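Local coordinates for basic blue protein (Cucumis sativus, PDB 2CBP), which binds a copper(II) ion in a type 1 (blue) copper site and probably carries electrons as a member of the phytocyanin family, at residues I29-Y34 with R65-L70; N40-N45 with I78-G83. All blocks are in the same frame, centred on the assembly; numbering follows the deposited sequence.

Four segments alternate along the chain, so the two contacts cross rather than nest. From the N terminus, 29-34 comes first, and His39, a copper ligand, lies between it and 40-45. Contact 1 then closes a 30-residue loop when 65-70 returns beside 29-34, and contact 2 closes a 32-residue loop when 78-83 returns to 40-45, bringing in the ligand Cys79. Each contact belongs to a different sheet of the cupredoxin beta sandwich. Val41 joins them: its side chain leaves the backbone away from 78-83, and its methyls pack on Phe32, Tyr34, Asp66 and Ile68 of contact 1, so the sandwich interior continues from one sheet to the other.

Contact 1 (I29-Y34 with R65-L70)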
ATOM      1  N   ILE A  29       4.042   8.795  -7.449  1.00 10.54           N
ATOM      2  CA  ILE A  29       4.319   8.598  -6.037  1.00  8.12           C
ATOM      3  C   ILE A  29       3.033   8.391  -5.231  1.00  6.83           C
ATOM      4  O   ILE A  29       2.046   9.106  -5.377  1.00  7.71           O
ATOM      5  CB  ILE A  29       5.044   9.804  -5.417  1.00 13.49           C
ATOM      6  CG1 ILE A  29       6.386   9.958  -6.109  1.00 21.04           C
ATOM      7  CG2 ILE A  29       5.249   9.636  -3.921  1.00  9.11           C
ATOM      8  CD1 ILE A  29       7.058  11.315  -5.908  1.00 27.04           C
ATOM      9  N   LEU A  30       3.110   7.375  -4.362  1.00  6.97           N
ATOM     10  CA  LEU A  30       2.014   7.067  -3.451  1.00  5.64           C
ATOM     11  C   LEU A  30       2.521   7.580  -2.075  1.00  5.50           C
ATOM     12  O   LEU A  30       3.650   7.241  -1.702  1.00  7.43           O
ATOM     13  CB  LEU A  30       1.652   5.611  -3.328  1.00  7.23           C
ATOM     14  CG  LEU A  30       1.146   4.894  -4.572  1.00  4.90           C
ATOM     15  CD1 LEU A  30       0.581   3.560  -4.171  1.00  8.13           C
ATOM     16  CD2 LEU A  30       0.145   5.717  -5.318  1.00  9.25           C
ATOM     17  N   LEU A  31       1.687   8.370  -1.466  1.00  5.89           N
ATOM     18  CA  LEU A  31       1.990   8.946  -0.135  1.00  7.84           C
ATOM     19  C   LEU A  31       1.066   8.299   0.899  1.00  3.98           C
ATOM     20  O   LEU A  31      -0.155   8.404   0.813  1.00  3.82           O
ATOM     21  CB  LEU A  31       1.835  10.446  -0.180  0.50  6.87           C
ATOM     22  CG  LEU A  31       2.367  11.250   1.005  0.50  9.78           C
ATOM     23  CD1 LEU A  31       2.767  12.611   0.495  0.50  9.68           C
ATOM     24  CD2 LEU A  31       1.375  11.346   2.133  0.50 11.84           C
ATOM     25  N   PHE A  32       1.703   7.653   1.865  1.00  4.11           N
ATOM     26  CA  PHE A  32       1.042   6.924   2.940  1.00  2.16           C
ATOM     27  C   PHE A  32       1.182   7.636   4.287  1.00  3.86           C
ATOM     28  O   PHE A  32       2.306   7.737   4.789  1.00  6.19           O
ATOM     29  CB  PHE A  32       1.660   5.509   3.074  1.00  3.98           C
ATOM     30  CG  PHE A  32       1.492   4.571   1.912  1.00  4.22           C
ATOM     31  CD1 PHE A  32       2.332   4.629   0.814  1.00  5.45           C
ATOM     32  CD2 PHE A  32       0.478   3.599   1.941  1.00  8.79           C
ATOM     33  CE1 PHE A  32       2.171   3.764  -0.270  1.00  3.40           C
ATOM     34  CE2 PHE A  32       0.307   2.709   0.876  1.00  7.71           C
ATOM     35  CZ  PHE A  32       1.170   2.802  -0.223  1.00  3.57           C
ATOM     36  N   ASN A  33       0.032   8.043   4.797  1.00 10.40           N
ATOM     37  CA  ASN A  33      -0.050   8.721   6.094  1.00  8.01           C
ATOM     38  C   ASN A  33      -0.712   7.815   7.141  1.00  6.30           C
ATOM     39  O   ASN A  33      -1.863   7.385   6.899  1.00  4.09           O
ATOM     40  CB  ASN A  33      -0.872  10.008   6.018  1.00  8.02           C
ATOM     41  CG  ASN A  33      -0.266  11.120   5.190  1.00  8.72           C
ATOM     42  OD1 ASN A  33       0.923  11.434   5.306  1.00 12.12           O
ATOM     43  ND2 ASN A  33      -1.121  11.715   4.389  1.00 12.22           N
ATOM     44  N   TYR A  34      -0.013   7.645   8.250  1.00  5.91           N
ATOM     45  CA  TYR A  34      -0.549   6.822   9.348  1.00  6.02           C
ATOM     46  C   TYR A  34       0.295   6.938  10.603  1.00  8.40           C
ATOM     47  O   TYR A  34       1.416   7.496  10.594  1.00  5.20           O
ATOM     48  CB  TYR A  34      -0.557   5.310   8.870  1.00  4.95           C
ATOM     49  CG  TYR A  34       0.844   4.926   8.510  1.00  2.25           C
ATOM     50  CD1 TYR A  34       1.400   5.225   7.253  1.00  3.00           C
ATOM     51  CD2 TYR A  34       1.675   4.262   9.441  1.00  3.68           C
ATOM     52  CE1 TYR A  34       2.689   4.911   6.947  1.00  2.00           C
ATOM     53  CE2 TYR A  34       2.979   3.946   9.126  1.00  5.18           C
ATOM     54  CZ  TYR A  34       3.500   4.262   7.873  1.00  5.88           C
ATOM     55  OH  TYR A  34       4.809   3.922   7.652  1.00  6.12           O
ATOM     56  N   ARG A  65       4.733   8.773   7.150  1.00  7.69           N
ATOM     57  CA  ARG A  65       4.549   9.614   5.956  1.00  7.40           C
ATOM     58  C   ARG A  65       5.467   9.143   4.833  1.00  9.57           C
ATOM     59  O   ARG A  65       6.380   9.900   4.459  1.00 10.45           O
ATOM     60  CB  ARG A  65       4.842  11.111   6.222  1.00 12.53           C
ATOM     61  CG  ARG A  65       4.249  12.031   5.173  1.00 22.00           C
ATOM     62  CD  ARG A  65       4.740  13.403   5.153  1.00 29.04           C
ATOM     63  NE  ARG A  65       4.247  14.375   6.051  1.00 35.86           N
ATOM     64  CZ  ARG A  65       3.050  14.537   6.595  1.00 37.70           C
ATOM     65  NH1 ARG A  65       2.071  13.681   6.346  1.00 39.68           N
ATOM     66  NH2 ARG A  65       2.817  15.573   7.416  1.00 35.67           N
ATOM     67  N   ASP A  66       5.246   7.941   4.337  1.00  9.98           N
ATOM     68  CA  ASP A  66       6.084   7.366   3.294  1.00  5.49           C
ATOM     69  C   ASP A  66       5.656   7.812   1.894  1.00  9.28           C
ATOM     70  O   ASP A  66       4.481   7.876   1.591  1.00  8.92           O
ATOM     71  CB  ASP A  66       6.104   5.835   3.337  1.00  7.88           C
ATOM     72  CG  ASP A  66       6.269   5.311   4.752  1.00  8.20           C
ATOM     73  OD1 ASP A  66       7.362   5.687   5.300  1.00  7.39           O
ATOM     74  OD2 ASP A  66       5.420   4.602   5.242  1.00 11.08           O
ATOM     75  N   GLN A  67       6.693   8.095   1.102  1.00 10.08           N
ATOM     76  CA  GLN A  67       6.538   8.509  -0.304  1.00 12.00           C
ATOM     77  C   GLN A  67       7.163   7.392  -1.150  1.00  7.77           C
ATOM     78  O   GLN A  67       8.389   7.282  -1.175  1.00 11.54           O
ATOM     79  CB  GLN A  67       7.185   9.848  -0.590  1.00 13.40           C
ATOM     80  CG  GLN A  67       6.448  11.015   0.028  1.00 23.11           C
ATOM     81  CD  GLN A  67       6.747  12.354  -0.607  1.00 34.11           C
ATOM     82  OE1 GLN A  67       6.401  12.626  -1.763  1.00 38.78           O
ATOM     83  NE2 GLN A  67       7.385  13.211   0.186  1.00 37.06           N
ATOM     84  N   ILE A  68       6.315   6.593  -1.756  1.00  9.01           N
ATOM     85  CA  ILE A  68       6.752   5.457  -2.587  1.00  9.17           C
ATOM     86  C   ILE A  68       6.502   5.678  -4.067  1.00  5.26           C
ATOM     87  O   ILE A  68       5.417   5.891  -4.579  1.00  6.12           O
ATOM     88  CB  ILE A  68       6.128   4.141  -2.081  1.00 12.08           C
ATOM     89  CG1 ILE A  68       6.494   4.021  -0.605  1.00 12.18           C
ATOM     90  CG2 ILE A  68       6.671   2.988  -2.883  1.00  9.99           C
ATOM     91  CD1 ILE A  68       5.863   2.910   0.199  1.00 19.24           C
ATOM     92  N   LYS A  69       7.627   5.651  -4.798  1.00  5.59           N
ATOM     93  CA  LYS A  69       7.641   5.876  -6.248  1.00 12.69           C
ATOM     94  C   LYS A  69       7.313   4.528  -6.899  1.00 11.14           C
ATOM     95  O   LYS A  69       7.891   3.497  -6.550  1.00 12.40           O
ATOM     96  CB  LYS A  69       8.955   6.417  -6.748  0.50 10.95           C
ATOM     97  CG  LYS A  69       8.954   7.199  -8.054  0.50 18.60           C
ATOM     98  CD  LYS A  69      10.391   7.496  -8.496  0.50 21.53           C
ATOM     99  CE  LYS A  69      10.428   8.369  -9.735  0.50 26.25           C
ATOM    100  NZ  LYS A  69       9.595   7.794 -10.819  0.50 27.40           N
ATOM    101  N   LEU A  70       6.378   4.603  -7.826  1.00  9.29           N
ATOM    102  CA  LEU A  70       5.961   3.385  -8.510  1.00  7.79           C
ATOM    103  C   LEU A  70       6.780   3.028  -9.739  1.00 11.82           C
ATOM    104  O   LEU A  70       6.982   3.840 -10.656  1.00 13.85           O
ATOM    105  CB  LEU A  70       4.523   3.617  -8.965  1.00  8.00           C
ATOM    106  CG  LEU A  70       3.438   3.738  -7.910  1.00 10.55           C
ATOM    107  CD1 LEU A  70       2.112   3.898  -8.615  1.00 11.78           C
ATOM    108  CD2 LEU A  70       3.418   2.547  -6.980  1.00 13.74           C
TER
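Tyr34 and Asp66 meet because the tyrosine CG sits between its backbone N and carbonyl carbon (chi1 58°), while the aspartate CG lies opposite its carbonyl carbon (chi1 -45°). The phenol thereby comes across the carboxylate nearly at right angles and donates from OH to the syn lone pair of OD2, 2.6 Å away, with ring and carboxylate planes 45° apart. Aspartate suits this buried place because its short carboxylate offers two acceptors, OD2 to the phenol and OD1 to Ser63 OG. Asp66 lies in strand 65-69 and Tyr34 just after strand 29-33; these antiparallel strands are hydrogen-bonded at the pairs Leu30-Ile68 and Phe32-Asp66 (Phe32 N to Asp66 O, 2.8 Å). On the buried face of Leu30 and Phe32, Ile68 CD1 meets Phe32 CE1 (3.8 Å) and Leu30 CG packs on Leu70 CD2; Trp11 meets Phe32 and Tyr34 edge-to-face, and Phe77 also packs on the Phe32 ring. On the face of Ile29 and Asn33, strand 65-69 contributes long, polar chains: Gln67 CB rests on Ile29 CG2, and Arg65 bends to place NH1 2.7 Å from Asn33 OD1 in a weak bond. A phenylalanine in place of Tyr34 would probably leave Asp66 OD2 without its phenolic donor, a costly loss for a buried carboxylate. Since Tyr34 also touches His39, the bonded pair ties this sheet's end to the copper surroundings, and the two donors probably stabilise the charged carboxylate.

Contact 2 (N40-N45 with I78-G83); sequences NVVVVN and ICNFPG. With CU (copper (II) ion), chain B.
Ile78 meets Val42 as an antiparallel hydrogen-bonded pair, with Val42 N 2.8 Å from Ile78 O and Ile78 N 2.9 Å from Val42 O. Its side chain packs against two beta-branched neighbours whose stiff shapes suit a strand: CG1 lies beside Val42 CB, and CD1 reaches Val44 CG1 at 3.9 Å. One residue on, the strand pairing gives way to the copper loop. Cys79 supplies the thiolate, SG standing 2.2 Å from the copper and opposite the cysteine's backbone N (chi1 166°); His39, His84 and Met89 complete the type 1 site. The Asn40 side chain passes close by, OD1 3.6 Å from SG, but its polar bonds go to the next residue. Asn80 N donates to Asn40 OD1 at 2.9 Å, in the carbonyl plane and on a lone pair. In return Asn40 ND2 donates to Asn80 OD1 (2.8 Å), which lies close to the amide plane of Asn40, although that donor stands 35° above the carbonyl plane of Asn80. Asparagine fits here because one short amide both accepts and donates. Asn80 ND2 is taken by Thr54, and Val42 CG2 lies over the face of its amide. Phe81 then turns the edge of its ring to the Asn40 amide, CD1 3.8 Å from ND2, with the two planes steeply inclined. Held through both ends of its amide, Asn40 is fixed in rotation; since it directly follows His39 and grips the residue after Cys79, it links the two ligand-bearing loops, an interlock consistent with a fairly rigid copper site in a probable electron carrier.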
ATOM      1  N   ASN A  40       1.912  -0.054   9.321  1.00  5.99           N
ATOM      2  CA  ASN A  40       3.111  -0.058   8.503  1.00  2.00           C
ATOM      3  C   ASN A  40       2.648  -0.210   7.026  1.00  2.00           C
ATOM      4  O   ASN A  40       1.464  -0.358   6.731  1.00  2.51           O
ATOM      5  CB  ASN A  40       4.176  -1.115   8.866  1.00  3.18           C
ATOM      6  CG  ASN A  40       3.688  -2.534   8.806  1.00  5.17           C
ATOM      7  OD1 ASN A  40       2.684  -2.843   8.115  1.00  4.92           O
ATOM      8  ND2 ASN A  40       4.322  -3.454   9.541  1.00  8.18           N
ATOM      9  N   VAL A  41       3.670  -0.140   6.176  1.00  2.12           N
ATOM     10  CA  VAL A  41       3.465  -0.308   4.718  1.00  4.42           C
ATOM     11  C   VAL A  41       4.476  -1.388   4.324  1.00  5.38           C
ATOM     12  O   VAL A  41       5.695  -1.225   4.585  1.00  7.36           O
ATOM     13  CB  VAL A  41       3.642   1.016   3.940  1.00  8.06           C
ATOM     14  CG1 VAL A  41       3.515   0.813   2.431  1.00  7.39           C
ATOM     15  CG2 VAL A  41       2.723   2.116   4.431  1.00  7.07           C
ATOM     16  N   VAL A  42       3.987  -2.447   3.714  1.00  2.83           N
ATOM     17  CA  VAL A  42       4.832  -3.565   3.290  1.00  2.23           C
ATOM     18  C   VAL A  42       4.612  -3.802   1.789  1.00  3.90           C
ATOM     19  O   VAL A  42       3.451  -3.909   1.345  1.00  2.66           O
ATOM     20  CB  VAL A  42       4.539  -4.818   4.161  1.00  4.21           C
ATOM     21  CG1 VAL A  42       5.477  -5.986   3.912  1.00  3.85           C
ATOM     22  CG2 VAL A  42       4.441  -4.498   5.649  1.00  6.61           C
ATOM     23  N   VAL A  43       5.710  -3.880   1.097  1.00  2.00           N
ATOM     24  CA  VAL A  43       5.734  -4.109  -0.355  1.00  6.36           C
ATOM     25  C   VAL A  43       5.875  -5.612  -0.614  1.00  6.30           C
ATOM     26  O   VAL A  43       6.938  -6.206  -0.365  1.00  8.80           O
ATOM     27  CB  VAL A  43       6.884  -3.309  -1.004  1.00  6.95           C
ATOM     28  CG1 VAL A  43       6.781  -3.420  -2.531  1.00  8.20           C
ATOM     29  CG2 VAL A  43       6.907  -1.878  -0.546  1.00 10.68           C
ATOM     30  N   VAL A  44       4.779  -6.157  -1.130  1.00  4.37           N
ATOM     31  CA  VAL A  44       4.724  -7.613  -1.412  1.00  9.08           C
ATOM     32  C   VAL A  44       4.450  -7.916  -2.876  1.00  9.44           C
ATOM     33  O   VAL A  44       4.361  -7.016  -3.704  1.00 10.77           O
ATOM     34  CB  VAL A  44       3.640  -8.222  -0.470  1.00  7.11           C
ATOM     35  CG1 VAL A  44       3.963  -8.033   0.999  1.00  8.47           C
ATOM     36  CG2 VAL A  44       2.247  -7.699  -0.788  1.00  4.31           C
ATOM     37  N   ASN A  45       4.290  -9.212  -3.124  1.00  7.73           N
ATOM     38  CA  ASN A  45       3.967  -9.696  -4.496  1.00  5.80           C
ATOM     39  C   ASN A  45       2.497 -10.015  -4.524  1.00  3.34           C
ATOM     40  O   ASN A  45       1.755  -9.944  -3.501  1.00  5.90           O
ATOM     41  CB  ASN A  45       4.928 -10.838  -4.856  1.00  8.17           C
ATOM     42  CG  ASN A  45       4.814 -12.022  -3.909  1.00  7.03           C
ATOM     43  OD1 ASN A  45       3.949 -12.094  -3.033  1.00  9.11           O
ATOM     44  ND2 ASN A  45       5.704 -12.989  -4.131  1.00 11.45           N
ATOM     45  N   ILE A  78       0.573  -3.956   1.607  1.00  5.72           N
ATOM     46  CA  ILE A  78      -0.303  -4.413   2.693  1.00  2.00           C
ATOM     47  C   ILE A  78       0.239  -3.817   4.014  1.00  2.00           C
ATOM     48  O   ILE A  78       1.369  -3.330   4.050  1.00  3.04           O
ATOM     49  CB  ILE A  78      -0.369  -5.928   2.859  1.00  5.54           C
ATOM     50  CG1 ILE A  78       0.963  -6.457   3.358  1.00  3.39           C
ATOM     51  CG2 ILE A  78      -0.767  -6.658   1.588  1.00  5.94           C
ATOM     52  CD1 ILE A  78       1.046  -7.964   3.623  1.00  6.91           C
ATOM     53  N   CYS A  79      -0.607  -3.894   5.011  1.00  6.89           N
ATOM     54  CA  CYS A  79      -0.219  -3.490   6.392  1.00  3.26           C
ATOM     55  C   CYS A  79      -0.082  -4.898   7.044  1.00  6.55           C
ATOM     56  O   CYS A  79      -1.088  -5.631   6.888  1.00  5.35           O
ATOM     57  CB  CYS A  79      -1.180  -2.614   7.121  1.00  2.00           C
ATOM     58  SG  CYS A  79      -0.852  -2.505   8.905  1.00  4.13           S
ATOM     59  N   ASN A  80       1.037  -5.228   7.639  1.00  3.83           N
ATOM     60  CA  ASN A  80       1.151  -6.582   8.212  1.00  7.54           C
ATOM     61  C   ASN A  80       0.965  -6.703   9.717  1.00  7.89           C
ATOM     62  O   ASN A  80       1.283  -7.795  10.261  1.00  9.83           O
ATOM     63  CB  ASN A  80       2.306  -7.386   7.646  1.00  4.18           C
ATOM     64  CG  ASN A  80       3.660  -7.039   8.217  1.00  4.45           C
ATOM     65  OD1 ASN A  80       3.767  -6.168   9.087  1.00  7.88           O
ATOM     66  ND2 ASN A  80       4.656  -7.740   7.704  1.00 11.40           N
ATOM     67  N   PHE A  81       0.430  -5.732  10.379  1.00  2.90           N
ATOM     68  CA  PHE A  81       0.044  -5.794  11.808  1.00  4.60           C
ATOM     69  C   PHE A  81      -1.026  -6.897  11.819  1.00  3.26           C
ATOM     70  O   PHE A  81      -1.774  -7.083  10.846  1.00  3.85           O
ATOM     71  CB  PHE A  81      -0.534  -4.458  12.276  1.00  3.67           C
ATOM     72  CG  PHE A  81       0.502  -3.502  12.819  1.00  4.35           C
ATOM     73  CD1 PHE A  81       1.554  -3.057  12.042  1.00  9.42           C
ATOM     74  CD2 PHE A  81       0.386  -3.065  14.132  1.00 11.03           C
ATOM     75  CE1 PHE A  81       2.511  -2.165  12.571  1.00 10.64           C
ATOM     76  CE2 PHE A  81       1.319  -2.184  14.680  1.00 13.46           C
ATOM     77  CZ  PHE A  81       2.372  -1.751  13.909  1.00  9.55           C
ATOM     78  N   PRO A  82      -1.085  -7.671  12.875  1.00  9.83           N
ATOM     79  CA  PRO A  82      -2.042  -8.785  12.976  1.00  8.91           C
ATOM     80  C   PRO A  82      -3.449  -8.388  12.682  1.00  6.00           C
ATOM     81  O   PRO A  82      -4.068  -7.507  13.296  1.00  9.23           O
ATOM     82  CB  PRO A  82      -1.811  -9.380  14.361  1.00 15.54           C
ATOM     83  CG  PRO A  82      -0.382  -8.978  14.732  1.00 15.17           C
ATOM     84  CD  PRO A  82      -0.244  -7.569  14.102  1.00 11.55           C
ATOM     85  N   GLY A  83      -4.010  -9.077  11.665  1.00  7.98           N
ATOM     86  CA  GLY A  83      -5.369  -8.836  11.221  1.00  7.67           C
ATOM     87  C   GLY A  83      -5.624  -7.636  10.366  1.00  6.82           C
ATOM     88  O   GLY A  83      -6.781  -7.458   9.936  1.00  5.49           O
TER
HETATM   89 CU    CU B  97      -2.542  -1.460   9.741  1.00  5.01          CU